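Local coordinates for protein cellulase IBT99 (Metagenomes, PDB 6WBT) that probably hydrolyses 6-phospho-alpha-glucosides with the help of NAD and a manganese ion, as family 4 glycoside hydrolases do, at residues Gly13-Pro18 against Lys296-Ala301; Lys54-Thr59 against Val311-Phe316. All coordinates share one frame; numbering follows the deposited sequence.

Contact 1 (Gly13-Pro18 against Lys296-Ala301). With NAD (nicotinamide-adenine-dinucleotide), chain G.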
# COMPACT_ATOMS: atom_id res chain seq x y z
N GLY A 13 -25.42 30.95 -20.36
CA GLY A 13 -25.44 31.04 -21.81
C GLY A 13 -25.09 29.73 -22.48
O GLY A 13 -24.58 29.72 -23.60
N SER A 14 -25.36 28.62 -21.80
CA SER A 14 -25.07 27.29 -22.32
C SER A 14 -26.25 26.77 -23.13
O SER A 14 -27.40 27.17 -22.91
CB SER A 14 -24.75 26.32 -21.19
OG SER A 14 -24.73 24.98 -21.66
N THR A 15 -25.96 25.88 -24.07
CA THR A 15 -27.02 25.26 -24.86
C THR A 15 -27.85 24.28 -24.04
O THR A 15 -28.96 23.93 -24.46
CB THR A 15 -26.42 24.54 -26.08
OG1 THR A 15 -25.53 23.51 -25.64
CG2 THR A 15 -25.66 25.53 -26.95
N TYR A 16 -27.35 23.84 -22.89
CA TYR A 16 -28.09 22.96 -22.00
C TYR A 16 -28.85 23.71 -20.92
O TYR A 16 -29.53 23.07 -20.11
CB TYR A 16 -27.14 21.95 -21.35
CG TYR A 16 -26.41 21.06 -22.33
CD1 TYR A 16 -25.08 21.31 -22.67
CD2 TYR A 16 -27.04 19.97 -22.91
CE1 TYR A 16 -24.41 20.50 -23.56
CE2 TYR A 16 -26.37 19.15 -23.81
CZ TYR A 16 -25.06 19.43 -24.13
OH TYR A 16 -24.39 18.62 -25.02
N THR A 17 -28.75 25.04 -20.89
CA THR A 17 -29.43 25.81 -19.85
C THR A 17 -30.95 25.69 -19.92
O THR A 17 -31.57 25.42 -18.88
CB THR A 17 -28.97 27.27 -19.90
OG1 THR A 17 -27.56 27.34 -19.67
CG2 THR A 17 -29.68 28.09 -18.83
N PRO A 18 -31.61 25.88 -21.08
CA PRO A 18 -33.07 25.68 -21.11
C PRO A 18 -33.50 24.27 -20.77
O PRO A 18 -34.64 24.07 -20.34
CB PRO A 18 -33.44 26.05 -22.55
CG PRO A 18 -32.32 26.89 -23.04
CD PRO A 18 -31.10 26.34 -22.38
N LYS A 296 -26.91 26.55 -33.17
CA LYS A 296 -27.69 27.29 -34.15
C LYS A 296 -29.17 27.30 -33.78
O LYS A 296 -29.83 28.34 -33.89
CB LYS A 296 -27.49 26.68 -35.54
CG LYS A 296 -28.52 27.12 -36.57
CD LYS A 296 -28.31 26.41 -37.89
CE LYS A 296 -29.47 26.67 -38.85
NZ LYS A 296 -29.27 25.99 -40.16
N ARG A 297 -29.71 26.17 -33.33
CA ARG A 297 -31.13 26.07 -33.02
C ARG A 297 -31.50 26.72 -31.69
O ARG A 297 -32.70 26.81 -31.39
CB ARG A 297 -31.57 24.61 -33.01
CG ARG A 297 -31.52 23.93 -34.37
CD ARG A 297 -32.17 22.56 -34.32
NE ARG A 297 -31.57 21.71 -33.30
CZ ARG A 297 -30.55 20.89 -33.52
NH1 ARG A 297 -30.00 20.81 -34.73
NH2 ARG A 297 -30.06 20.15 -32.54
N ILE A 298 -30.53 27.16 -30.89
CA ILE A 298 -30.85 27.76 -29.60
C ILE A 298 -30.77 29.28 -29.71
O ILE A 298 -31.41 30.01 -28.96
CB ILE A 298 -29.94 27.22 -28.48
CG1 ILE A 298 -30.55 27.54 -27.11
CG2 ILE A 298 -28.54 27.80 -28.59
CD1 ILE A 298 -30.12 26.60 -26.02
N PHE A 299 -29.98 29.77 -30.67
CA PHE A 299 -29.97 31.19 -30.97
C PHE A 299 -31.01 31.57 -32.02
O PHE A 299 -31.37 32.74 -32.12
CB PHE A 299 -28.57 31.63 -31.44
CG PHE A 299 -27.54 31.59 -30.35
CD1 PHE A 299 -27.91 31.69 -29.02
CD2 PHE A 299 -26.19 31.46 -30.66
CE1 PHE A 299 -26.97 31.66 -28.01
CE2 PHE A 299 -25.24 31.43 -29.65
CZ PHE A 299 -25.63 31.53 -28.33
N LYS A 300 -31.49 30.59 -32.78
CA LYS A 300 -32.66 30.81 -33.64
C LYS A 300 -33.92 30.99 -32.80
O LYS A 300 -34.74 31.87 -33.09
CB LYS A 300 -32.81 29.65 -34.62
CG LYS A 300 -34.15 29.54 -35.33
CD LYS A 300 -35.10 28.59 -34.61
CE LYS A 300 -34.40 27.31 -34.18
NZ LYS A 300 -35.22 26.53 -33.22
N ALA A 301 -34.08 30.17 -31.76
CA ALA A 301 -35.25 30.29 -30.90
C ALA A 301 -35.25 31.60 -30.13
O ALA A 301 -36.31 32.12 -29.79
CB ALA A 301 -35.32 29.10 -29.94
PA NAD G . -21.65 26.55 -24.65
O1A NAD G . -20.35 26.97 -25.24
O2A NAD G . -22.86 26.54 -25.53
O5B NAD G . -21.95 27.45 -23.35
C5B NAD G . -20.96 27.52 -22.29
C4B NAD G . -21.19 28.77 -21.48
O4B NAD G . -20.17 28.87 -20.44
C3B NAD G . -21.13 30.10 -22.25
O3B NAD G . -22.26 30.89 -21.92
C2B NAD G . -19.85 30.75 -21.72
O2B NAD G . -19.82 32.15 -21.84
C1B NAD G . -19.86 30.24 -20.29
N9A NAD G . -18.59 30.37 -19.59
C8A NAD G . -17.33 30.22 -20.13
N7A NAD G . -16.37 30.41 -19.27
C5A NAD G . -17.02 30.71 -18.08
C6A NAD G . -16.54 31.02 -16.79
N6A NAD G . -15.25 31.08 -16.48
N1A NAD G . -17.46 31.28 -15.83
C2A NAD G . -18.76 31.23 -16.16
N3A NAD G . -19.32 30.95 -17.33
C4A NAD G . -18.39 30.70 -18.27
O3 NAD G . -21.48 25.09 -24.00
PN NAD G . -22.40 23.78 -24.03
O1N NAD G . -23.78 24.15 -23.59
O2N NAD G . -22.23 23.09 -25.34
O5D NAD G . -21.70 22.91 -22.88
C5D NAD G . -21.54 23.53 -21.57
C4D NAD G . -20.63 22.67 -20.73
O4D NAD G . -21.33 21.46 -20.37
C3D NAD G . -19.34 22.19 -21.41
O3D NAD G . -18.25 22.35 -20.51
C2D NAD G . -19.65 20.72 -21.65
O2D NAD G . -18.52 19.89 -21.87
C1D NAD G . -20.41 20.38 -20.37
N1N NAD G . -21.16 19.10 -20.46
C2N NAD G . -20.70 17.99 -19.80
C3N NAD G . -21.37 16.78 -19.89
C7N NAD G . -20.85 15.62 -19.09
O7N NAD G . -20.91 14.49 -19.55
N7N NAD G . -20.36 15.88 -17.88
C4N NAD G . -22.49 16.69 -20.71
C5N NAD G . -22.96 17.82 -21.35
C6N NAD G . -22.28 19.01 -21.21

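Contact 2 (Lys54-Thr59 against Val311-Phe316)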
# COMPACT_ATOMS: atom_id res chain seq x y z
N LYS A 54 -36.87 32.36 -19.75
CA LYS A 54 -38.11 33.03 -19.37
C LYS A 54 -39.31 32.37 -20.04
O LYS A 54 -40.38 32.25 -19.44
CB LYS A 54 -38.04 34.51 -19.72
CG LYS A 54 -37.02 35.29 -18.91
CD LYS A 54 -36.81 36.69 -19.47
CE LYS A 54 -35.71 37.42 -18.72
NZ LYS A 54 -35.43 38.76 -19.32
N GLU A 55 -39.15 31.95 -21.30
CA GLU A 55 -40.23 31.26 -21.99
C GLU A 55 -40.48 29.87 -21.40
O GLU A 55 -41.62 29.41 -21.37
CB GLU A 55 -39.91 31.15 -23.48
CG GLU A 55 -41.14 31.09 -24.38
CD GLU A 55 -41.91 32.40 -24.40
OE1 GLU A 55 -43.14 32.36 -24.60
OE2 GLU A 55 -41.28 33.46 -24.22
N VAL A 56 -39.42 29.21 -20.92
CA VAL A 56 -39.60 27.93 -20.24
C VAL A 56 -40.27 28.13 -18.89
O VAL A 56 -41.17 27.37 -18.51
CB VAL A 56 -38.24 27.21 -20.09
CG1 VAL A 56 -38.39 25.97 -19.23
CG2 VAL A 56 -37.67 26.86 -21.45
N ILE A 57 -39.86 29.17 -18.15
CA ILE A 57 -40.50 29.49 -16.89
C ILE A 57 -41.96 29.86 -17.12
O ILE A 57 -42.85 29.47 -16.35
CB ILE A 57 -39.73 30.61 -16.16
CG1 ILE A 57 -38.39 30.08 -15.65
CG2 ILE A 57 -40.56 31.19 -15.03
CD1 ILE A 57 -37.56 31.12 -14.94
N LYS A 58 -42.24 30.61 -18.18
CA LYS A 58 -43.61 31.01 -18.49
C LYS A 58 -44.48 29.82 -18.87
O LYS A 58 -45.71 29.92 -18.80
CB LYS A 58 -43.61 32.05 -19.61
CG LYS A 58 -44.93 32.78 -19.79
CD LYS A 58 -45.49 33.25 -18.46
CE LYS A 58 -46.48 34.38 -18.65
NZ LYS A 58 -45.80 35.63 -19.09
N THR A 59 -43.88 28.69 -19.25
CA THR A 59 -44.63 27.52 -19.70
C THR A 59 -44.82 26.48 -18.61
O THR A 59 -45.91 25.89 -18.52
CB THR A 59 -43.92 26.88 -20.90
OG1 THR A 59 -43.55 27.90 -21.84
CG2 THR A 59 -44.83 25.88 -21.59
N VAL A 311 -42.11 29.34 -30.37
CA VAL A 311 -40.88 28.58 -30.20
C VAL A 311 -41.23 27.20 -29.64
O VAL A 311 -41.97 27.10 -28.65
CB VAL A 311 -39.88 29.31 -29.29
CG1 VAL A 311 -38.84 28.34 -28.74
CG2 VAL A 311 -39.21 30.43 -30.04
N ASP A 312 -40.70 26.16 -30.27
CA ASP A 312 -40.87 24.79 -29.80
C ASP A 312 -39.87 24.54 -28.68
O ASP A 312 -38.68 24.35 -28.92
CB ASP A 312 -40.68 23.80 -30.94
CG ASP A 312 -40.71 22.36 -30.48
OD1 ASP A 312 -41.74 21.95 -29.90
OD2 ASP A 312 -39.72 21.64 -30.70
N LEU A 313 -40.36 24.55 -27.44
CA LEU A 313 -39.50 24.38 -26.27
C LEU A 313 -39.09 22.93 -26.03
O LEU A 313 -38.15 22.70 -25.26
CB LEU A 313 -40.18 24.94 -25.02
CG LEU A 313 -40.31 26.47 -24.95
CD1 LEU A 313 -40.95 26.89 -23.64
CD2 LEU A 313 -38.95 27.13 -25.13
N GLN A 314 -39.76 21.96 -26.65
CA GLN A 314 -39.38 20.57 -26.46
C GLN A 314 -38.09 20.21 -27.19
O GLN A 314 -37.62 19.08 -27.06
CB GLN A 314 -40.50 19.63 -26.90
CG GLN A 314 -40.56 19.39 -28.40
CD GLN A 314 -41.52 18.27 -28.77
OE1 GLN A 314 -42.63 18.52 -29.25
NE2 GLN A 314 -41.10 17.03 -28.54
N GLN A 315 -37.53 21.14 -27.97
CA GLN A 315 -36.23 20.91 -28.59
C GLN A 315 -35.17 20.60 -27.54
O GLN A 315 -34.37 19.67 -27.70
CB GLN A 315 -35.80 22.13 -29.41
CG GLN A 315 -36.47 22.28 -30.76
CD GLN A 315 -35.94 23.48 -31.53
OE1 GLN A 315 -36.19 24.63 -31.15
NE2 GLN A 315 -35.20 23.22 -32.59
N PHE A 316 -35.16 21.37 -26.45
CA PHE A 316 -34.11 21.29 -25.45
C PHE A 316 -34.49 20.41 -24.26
O PHE A 316 -33.71 20.32 -23.31
CB PHE A 316 -33.77 22.70 -24.96
CG PHE A 316 -33.91 23.76 -26.02
CD1 PHE A 316 -32.96 23.88 -27.03
CD2 PHE A 316 -34.98 24.63 -26.01
CE1 PHE A 316 -33.09 24.85 -28.01
CE2 PHE A 316 -35.12 25.60 -26.99
CZ PHE A 316 -34.17 25.71 -27.99

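Contact 1 (Gly13-Pro18 against Lys296-Ala301)
The glycine-rich loop of the Rossmann-type domain, between strand 5-10 and helix 17-25, meets helix 296-306 through Thr15, Pro18 and Ile298. Ile298 supplies the apolar side. With CG1 anti to the backbone N (chi1 -163°), its chain carries Ile298 CD1 over the turn, 3.3 Å from Thr15 O, and on to the pyrrolidine ring of Pro18, Ile298 CD1 lying 3.7 Å from Pro18 CG. The other branch, Ile298 CG2, packs against Thr15 CG2 at 4.0 Å, the two side chains crossing at about a right angle.

The polar side of the loop faces the NAD diphosphate. Thr15 N and Thr15 OG1 both donate to NAD O1N, each at 2.8 Å, and OG1 is also bonded to NE of Arg294, an arginine that also bonds NAD directly. Ser14 OG accepts from Tyr16 N (3.1 Å), a capping bond in the type I turn Ser14-Thr17 that leads into helix 17-25. Tyr16 turns one ring face to the nicotinamide, its CE1 lying 3.5 Å from NAD C6N. Replacing Tyr16 with an alanine is likely to leave the nicotinamide freer to turn and to deprive His321 of the ring it meets.

Helix 43-60 closes the back of the contact, Ile52 touching Ile298 while Val49 and Val53 press on Thr17 at the start of helix 17-25.

Contact 2 (Lys54-Thr59 against Val311-Phe316)
Leu313 sets its CG anti to its own carbonyl carbon (chi1 -71°) and runs on extended to CD1 (chi2 -178°), which drives that methyl onto the flank of helix 43-60. There it meets the helix between Glu55, Val56 and Thr59. Leu313 CD1 lies 3.8 Å from Val56 CA and 3.5 Å from Glu55 O, so it rests on the helix backbone as well as on side chains. The CG of Glu55 is a looser neighbour, 4.3 Å from Leu313 CD1.

The second methyl of Leu313 takes the side chain of Val56: Leu313 CD2 and Val56 CG2 are 3.9 Å apart, the two chains crossing at a slant. CG2 is the branch that stands beside the valine backbone N, and CD1 lies equally near it, so a single valine methyl faces both ends of the leucine fork. Thr59, one turn beyond Glu55, also meets Leu313 CD1, with Thr59 CB at 4.0 Å and OG1 at 3.3 Å. Its OG1 donates back to Glu55 O within the helix, although the modelled bond is too short for its length to be trusted.

Ile52 of the same helix also touches Leu313, while Val311 leans on Asp304 and Ile305 of helix 296-306. No hydrogen bond joins the two segments: Leu313 makes the contact between them by van der Waals packing, beside the Thr59 hydroxyl and Glu55 carbonyl, which probably pair within the helix.

Contacts 1 and 2 have their centres 11 Å apart and are joined directly. Ile298 CG1 of contact 1 lies 3.8 Å from Phe316 CE1 of contact 2, and Ala301 O comes within 3.4 Å of Val311 CG2. Their segments alternate along the chain, so both contacts join the early nucleotide-binding part to the later helix 296-306 and the loop behind it. Helix 43-60 is shared: its Ile52 touches Ile298, Leu313 and Phe316. Of the two, contact 1 borders the ligands, through NAD and through Tyr16, which touches the glucose 6-phosphate; the manganese ion stays about 13 Å from the Ser14 side chain. Contact 2 lies farther out, its centre about 24 Å from the chain's centre against about 18 Å.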